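Local coordinates for protein proline dehydrogenase (Bradyrhizobium japonicum USDA 110, PDB 3HAZ) that probably oxidises proline to glutamate in two steps, using an FAD-dependent proline dehydrogenase domain and an NAD-dependent aldehyde dehydrogenase domain, at residues E416-H421 with R441-V446. Residues are numbered along the deposited sequence; the frame is centred on the assembly and turned at random.
With FAD (flavin-adenine dinucleotide), chain C.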
ATOM      1  N   GLU A 416     -17.688  51.668 -14.533  1.00 20.15           N
ATOM      2  CA  GLU A 416     -16.249  51.792 -14.727  1.00 23.67           C
ATOM      3  C   GLU A 416     -15.560  50.548 -14.186  1.00 24.54           C
ATOM      4  O   GLU A 416     -16.172  49.740 -13.477  1.00 23.45           O
ATOM      5  CB  GLU A 416     -15.706  53.044 -14.012  1.00 23.95           C
ATOM      6  CG  GLU A 416     -15.669  52.895 -12.483  1.00 25.76           C
ATOM      7  CD  GLU A 416     -15.259  54.163 -11.748  1.00 31.40           C
ATOM      8  OE1 GLU A 416     -15.280  55.250 -12.362  1.00 25.17           O
ATOM      9  OE2 GLU A 416     -14.930  54.069 -10.542  1.00 29.61           O
ATOM     10  N   PHE A 417     -14.291  50.387 -14.545  1.00 24.21           N
ATOM     11  CA  PHE A 417     -13.434  49.425 -13.878  1.00 24.45           C
ATOM     12  C   PHE A 417     -12.540  50.194 -12.902  1.00 19.09           C
ATOM     13  O   PHE A 417     -12.411  51.415 -13.001  1.00 17.74           O
ATOM     14  CB  PHE A 417     -12.584  48.652 -14.892  1.00 17.99           C
ATOM     15  CG  PHE A 417     -13.381  47.716 -15.758  1.00 18.45           C
ATOM     16  CD1 PHE A 417     -13.735  48.080 -17.050  1.00 20.46           C
ATOM     17  CD2 PHE A 417     -13.792  46.485 -15.272  1.00 17.45           C
ATOM     18  CE1 PHE A 417     -14.482  47.224 -17.848  1.00 22.33           C
ATOM     19  CE2 PHE A 417     -14.539  45.621 -16.061  1.00 19.39           C
ATOM     20  CZ  PHE A 417     -14.885  45.991 -17.351  1.00 18.08           C
ATOM     21  N   GLN A 418     -11.920  49.483 -11.968  1.00 20.84           N
ATOM     22  CA  GLN A 418     -10.948  50.108 -11.072  1.00 24.83           C
ATOM     23  C   GLN A 418      -9.715  49.240 -10.884  1.00 20.32           C
ATOM     24  O   GLN A 418      -9.750  48.022 -11.091  1.00 17.46           O
ATOM     25  CB  GLN A 418     -11.555  50.405  -9.705  1.00 16.20           C
ATOM     26  CG  GLN A 418     -12.818  51.218  -9.730  1.00 21.56           C
ATOM     27  CD  GLN A 418     -13.265  51.602  -8.341  1.00 23.97           C
ATOM     28  OE1 GLN A 418     -12.932  50.923  -7.365  1.00 20.03           O
ATOM     29  NE2 GLN A 418     -14.020  52.701  -8.238  1.00 13.67           N
ATOM     30  N   ARG A 419      -8.627  49.881 -10.480  1.00 15.28           N
ATOM     31  CA  ARG A 419      -7.382  49.189 -10.228  1.00 17.29           C
ATOM     32  C   ARG A 419      -6.553  49.974  -9.224  1.00 19.85           C
ATOM     33  O   ARG A 419      -6.778  51.167  -9.011  1.00 23.68           O
ATOM     34  CB  ARG A 419      -6.591  49.046 -11.522  1.00 13.98           C
ATOM     35  CG  ARG A 419      -5.995  50.364 -12.026  1.00 24.27           C
ATOM     36  CD  ARG A 419      -5.033  50.119 -13.177  1.00 25.97           C
ATOM     37  NE  ARG A 419      -4.248  51.302 -13.499  1.00 27.76           N
ATOM     38  CZ  ARG A 419      -2.967  51.461 -13.182  1.00 25.58           C
ATOM     39  NH1 ARG A 419      -2.345  52.580 -13.517  1.00 27.58           N
ATOM     40  NH2 ARG A 419      -2.309  50.504 -12.529  1.00 17.54           N
ATOM     41  N   LEU A 420      -5.572  49.304  -8.633  1.00 19.91           N
ATOM     42  CA  LEU A 420      -4.654  49.941  -7.705  1.00 26.32           C
ATOM     43  C   LEU A 420      -3.347  50.286  -8.416  1.00 28.62           C
ATOM     44  O   LEU A 420      -2.790  49.464  -9.145  1.00 23.16           O
ATOM     45  CB  LEU A 420      -4.379  49.014  -6.521  1.00 30.35           C
ATOM     46  CG  LEU A 420      -3.851  49.680  -5.252  1.00 42.62           C
ATOM     47  CD1 LEU A 420      -4.858  50.696  -4.724  1.00 30.61           C
ATOM     48  CD2 LEU A 420      -3.538  48.632  -4.192  1.00 50.02           C
ATOM     49  N   HIS A 421      -2.870  51.508  -8.219  1.00 21.06           N
ATOM     50  CA  HIS A 421      -1.598  51.920  -8.795  1.00 24.55           C
ATOM     51  C   HIS A 421      -0.556  50.820  -8.553  1.00 23.20           C
ATOM     52  O   HIS A 421      -0.450  50.283  -7.454  1.00 22.35           O
ATOM     53  CB  HIS A 421      -1.157  53.259  -8.191  1.00 31.47           C
ATOM     54  CG  HIS A 421      -0.190  54.021  -9.043  1.00 44.70           C
ATOM     55  ND1 HIS A 421      -0.337  54.143 -10.408  1.00 57.23           N
ATOM     56  CD2 HIS A 421       0.932  54.708  -8.722  1.00 50.46           C
ATOM     57  CE1 HIS A 421       0.660  54.863 -10.894  1.00 58.94           C
ATOM     58  NE2 HIS A 421       1.443  55.218  -9.891  1.00 57.95           N
ATOM     59  N   ARG A 441     -10.797  53.740 -13.150  1.00 22.76           N
ATOM     60  CA  ARG A 441     -10.292  54.599 -12.098  1.00 20.63           C
ATOM     61  C   ARG A 441      -9.037  53.972 -11.502  1.00 21.69           C
ATOM     62  O   ARG A 441      -9.000  52.771 -11.232  1.00 22.93           O
ATOM     63  CB  ARG A 441     -11.360  54.747 -11.009  1.00 22.52           C
ATOM     64  CG  ARG A 441     -10.976  55.665  -9.853  1.00 17.62           C
ATOM     65  CD  ARG A 441     -12.147  55.820  -8.893  1.00 23.45           C
ATOM     66  NE  ARG A 441     -13.369  56.163  -9.610  1.00 22.89           N
ATOM     67  CZ  ARG A 441     -13.825  57.404  -9.751  1.00 27.29           C
ATOM     68  NH1 ARG A 441     -13.163  58.421  -9.213  1.00 19.09           N
ATOM     69  NH2 ARG A 441     -14.941  57.629 -10.435  1.00 22.88           N
ATOM     70  N   THR A 442      -8.006  54.785 -11.305  1.00 20.22           N
ATOM     71  CA  THR A 442      -6.775  54.307 -10.692  1.00 23.38           C
ATOM     72  C   THR A 442      -6.633  54.920  -9.304  1.00 24.92           C
ATOM     73  O   THR A 442      -6.689  56.142  -9.143  1.00 23.02           O
ATOM     74  CB  THR A 442      -5.549  54.632 -11.575  1.00 25.42           C
ATOM     75  OG1 THR A 442      -5.718  54.009 -12.853  1.00 18.95           O
ATOM     76  CG2 THR A 442      -4.265  54.117 -10.948  1.00 23.24           C
ATOM     77  N   TYR A 443      -6.490  54.066  -8.296  1.00 19.16           N
ATOM     78  CA  TYR A 443      -6.308  54.539  -6.931  1.00 19.79           C
ATOM     79  C   TYR A 443      -4.845  54.465  -6.541  1.00 24.84           C
ATOM     80  O   TYR A 443      -4.143  53.505  -6.883  1.00 20.88           O
ATOM     81  CB  TYR A 443      -7.092  53.688  -5.931  1.00 19.23           C
ATOM     82  CG  TYR A 443      -8.588  53.888  -5.893  1.00 18.51           C
ATOM     83  CD1 TYR A 443      -9.176  54.702  -4.934  1.00 22.71           C
ATOM     84  CD2 TYR A 443      -9.419  53.207  -6.778  1.00 23.21           C
ATOM     85  CE1 TYR A 443     -10.556  54.859  -4.874  1.00 24.29           C
ATOM     86  CE2 TYR A 443     -10.799  53.349  -6.722  1.00 19.35           C
ATOM     87  CZ  TYR A 443     -11.360  54.178  -5.774  1.00 24.85           C
ATOM     88  OH  TYR A 443     -12.729  54.324  -5.728  1.00 27.08           O
ATOM     89  N   ALA A 444      -4.405  55.471  -5.797  1.00 20.85           N
ATOM     90  CA  ALA A 444      -3.071  55.476  -5.216  1.00 25.86           C
ATOM     91  C   ALA A 444      -3.172  55.325  -3.703  1.00 18.05           C
ATOM     92  O   ALA A 444      -4.017  55.962  -3.063  1.00 21.19           O
ATOM     93  CB  ALA A 444      -2.335  56.777  -5.582  1.00 22.72           C
ATOM     94  N   PRO A 445      -2.326  54.469  -3.119  1.00 18.04           N
ATOM     95  CA  PRO A 445      -2.296  54.390  -1.657  1.00 23.48           C
ATOM     96  C   PRO A 445      -1.712  55.686  -1.121  1.00 17.21           C
ATOM     97  O   PRO A 445      -0.645  56.104  -1.584  1.00 18.81           O
ATOM     98  CB  PRO A 445      -1.340  53.222  -1.385  1.00 23.98           C
ATOM     99  CG  PRO A 445      -1.290  52.450  -2.686  1.00 17.57           C
ATOM    100  CD  PRO A 445      -1.423  53.492  -3.745  1.00 18.11           C
ATOM    101  N   VAL A 446      -2.411  56.321  -0.188  1.00 20.64           N
ATOM    102  CA  VAL A 446      -2.003  57.625   0.324  1.00 13.36           C
ATOM    103  C   VAL A 446      -2.075  57.631   1.836  1.00 18.29           C
ATOM    104  O   VAL A 446      -3.133  57.359   2.396  1.00 16.16           O
ATOM    105  CB  VAL A 446      -2.933  58.754  -0.180  1.00 23.36           C
ATOM    106  CG1 VAL A 446      -2.521  60.099   0.432  1.00 18.02           C
ATOM    107  CG2 VAL A 446      -2.957  58.817  -1.711  1.00 20.14           C
TER
HETATM  108  PA  FAD C2001      -7.927  37.387  -8.657  1.00 18.91           P
HETATM  109  O1A FAD C2001      -6.448  36.696  -8.720  1.00 21.34           O
HETATM  110  O2A FAD C2001      -8.761  37.038  -9.807  1.00 25.24           O
HETATM  111  O5B FAD C2001      -8.681  36.876  -7.310  1.00 22.31           O
HETATM  112  C5B FAD C2001      -8.003  36.999  -6.093  1.00 24.04           C
HETATM  113  C4B FAD C2001      -8.976  36.753  -4.932  1.00 20.13           C
HETATM  114  O4B FAD C2001     -10.014  35.634  -5.040  1.00 18.48           O
HETATM  115  C3B FAD C2001      -8.819  37.131  -3.587  1.00 19.76           C
HETATM  116  O3B FAD C2001      -8.354  38.438  -3.298  1.00 17.71           O
HETATM  117  C2B FAD C2001     -10.035  36.561  -2.902  1.00 19.79           C
HETATM  118  O2B FAD C2001     -11.084  37.462  -2.598  1.00 18.92           O
HETATM  119  C1B FAD C2001     -10.422  35.376  -3.713  1.00 19.68           C
HETATM  120  N9A FAD C2001      -9.876  34.084  -3.339  1.00 23.84           N
HETATM  121  C8A FAD C2001      -8.547  33.672  -3.350  1.00 22.43           C
HETATM  122  N7A FAD C2001      -8.517  32.359  -2.965  1.00 17.56           N
HETATM  123  C5A FAD C2001      -9.850  31.956  -2.717  1.00 18.78           C
HETATM  124  C6A FAD C2001     -10.448  30.650  -2.271  1.00 19.68           C
HETATM  125  N6A FAD C2001      -9.598  29.496  -2.005  1.00 21.45           N
HETATM  126  N1A FAD C2001     -11.750  30.532  -2.122  1.00 22.84           N
HETATM  127  C2A FAD C2001     -12.597  31.627  -2.384  1.00 18.24           C
HETATM  128  N3A FAD C2001     -12.022  32.882  -2.810  1.00 24.31           N
HETATM  129  C4A FAD C2001     -10.664  33.002  -2.966  1.00 20.28           C
HETATM  130  N1  FAD C2001     -11.403  44.099  -0.926  1.00 17.50           N
HETATM  131  C2  FAD C2001     -12.122  44.190   0.241  1.00 14.53           C
HETATM  132  O2  FAD C2001     -12.315  43.064   1.011  1.00 20.11           O
HETATM  133  N3  FAD C2001     -12.624  45.465   0.673  1.00 23.87           N
HETATM  134  C4  FAD C2001     -12.393  46.585  -0.075  1.00 19.21           C
HETATM  135  O4  FAD C2001     -12.941  47.815   0.312  1.00 21.37           O
HETATM  136  C4X FAD C2001     -11.646  46.491  -1.299  1.00 17.76           C
HETATM  137  N5  FAD C2001     -11.393  47.707  -2.133  1.00 17.46           N
HETATM  138  C5X FAD C2001     -10.649  47.595  -3.333  1.00 22.61           C
HETATM  139  C6  FAD C2001     -10.394  48.793  -4.146  1.00 20.96           C
HETATM  140  C7  FAD C2001      -9.655  48.678  -5.346  1.00 21.13           C
HETATM  141  C7M FAD C2001      -9.379  49.928  -6.166  1.00 18.23           C
HETATM  142  C8  FAD C2001      -9.145  47.358  -5.788  1.00 25.68           C
HETATM  143  C8M FAD C2001      -8.335  47.204  -7.085  1.00 22.32           C
HETATM  144  C9  FAD C2001      -9.391  46.216  -5.007  1.00 21.59           C
HETATM  145  C9A FAD C2001     -10.153  46.328  -3.750  1.00 22.86           C
HETATM  146  N10 FAD C2001     -10.412  45.142  -2.931  1.00 20.92           N
HETATM  147  C10 FAD C2001     -11.171  45.265  -1.707  1.00 17.95           C
HETATM  148  C1' FAD C2001     -10.071  43.760  -3.400  1.00 19.82           C
HETATM  149  C2' FAD C2001      -8.688  43.210  -2.965  1.00 19.73           C
HETATM  150  O2' FAD C2001      -7.863  44.274  -2.501  1.00 17.38           O
HETATM  151  C3' FAD C2001      -8.066  42.435  -4.138  1.00 20.59           C
HETATM  152  O3' FAD C2001      -7.531  43.344  -5.092  1.00 21.57           O
HETATM  153  C4' FAD C2001      -9.092  41.488  -4.858  1.00 25.15           C
HETATM  154  O4' FAD C2001      -9.883  40.680  -4.055  1.00 20.49           O
HETATM  155  C5' FAD C2001      -8.431  40.686  -6.011  1.00 22.17           C
HETATM  156  O5' FAD C2001      -9.362  40.272  -6.999  1.00 29.89           O
HETATM  157  P   FAD C2001      -8.813  40.126  -8.557  1.00 19.02           P
HETATM  158  O1P FAD C2001     -10.092  39.764  -9.564  1.00 29.81           O
HETATM  159  O2P FAD C2001      -8.127  41.361  -8.956  1.00 17.83           O
HETATM  160  O3P FAD C2001      -7.648  38.982  -8.533  1.00 26.15           O
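Strands 416-420 and 441-446 run parallel, F417 O, R419 N, R419 O and H421 N bonding in turn to R441 N, R441 O, Y443 N and Y443 O, and their axes come within 4.8 Å at 25°. They are neighbouring staves of the proline dehydrogenase TIM barrel, joined by helix 425-434 in a beta-alpha-beta unit. E416, Q418, R441 and Y443 form a polar layer inside the barrel. E416 takes R441 side-on: R441 NE reaches E416 OE2 at 2.8 Å, nearly straight (172°), and R441 NH2 meets E416 OE1 at 3.1 Å on its syn lone pair. The chi3 bend of R441 (-50°) turns the guanidinium edge to the carboxylate, while R441 NH1 bonds to R233 O and S193 OG. E416 OE2 also accepts from Q418 NE2 (2.8 Å) and from Q393, so one buried anion joins three strands. Replacing E416 with alanine would probably leave the buried R441 charge without its mate and take from Q418 NE2 and Q393 NE2 the acceptor they share. Glutamine suits Q418's place because OE1 can also accept from FAD-binding R341; Q418 CD lies at the Y443 ring edge. On the other sheet face, T442 supplies both a methyl, CG2, off-centre over one face of the R419 guanidinium, and a hydroxyl, OG1, for a weak bond from R419 NE; R419 NH2 bonds to M423 O. At the flavin, Y443's apolar ring carbons suit the dimethylbenzene end, met obliquely, Y443 CD2 3.3 Å from FAD C7M.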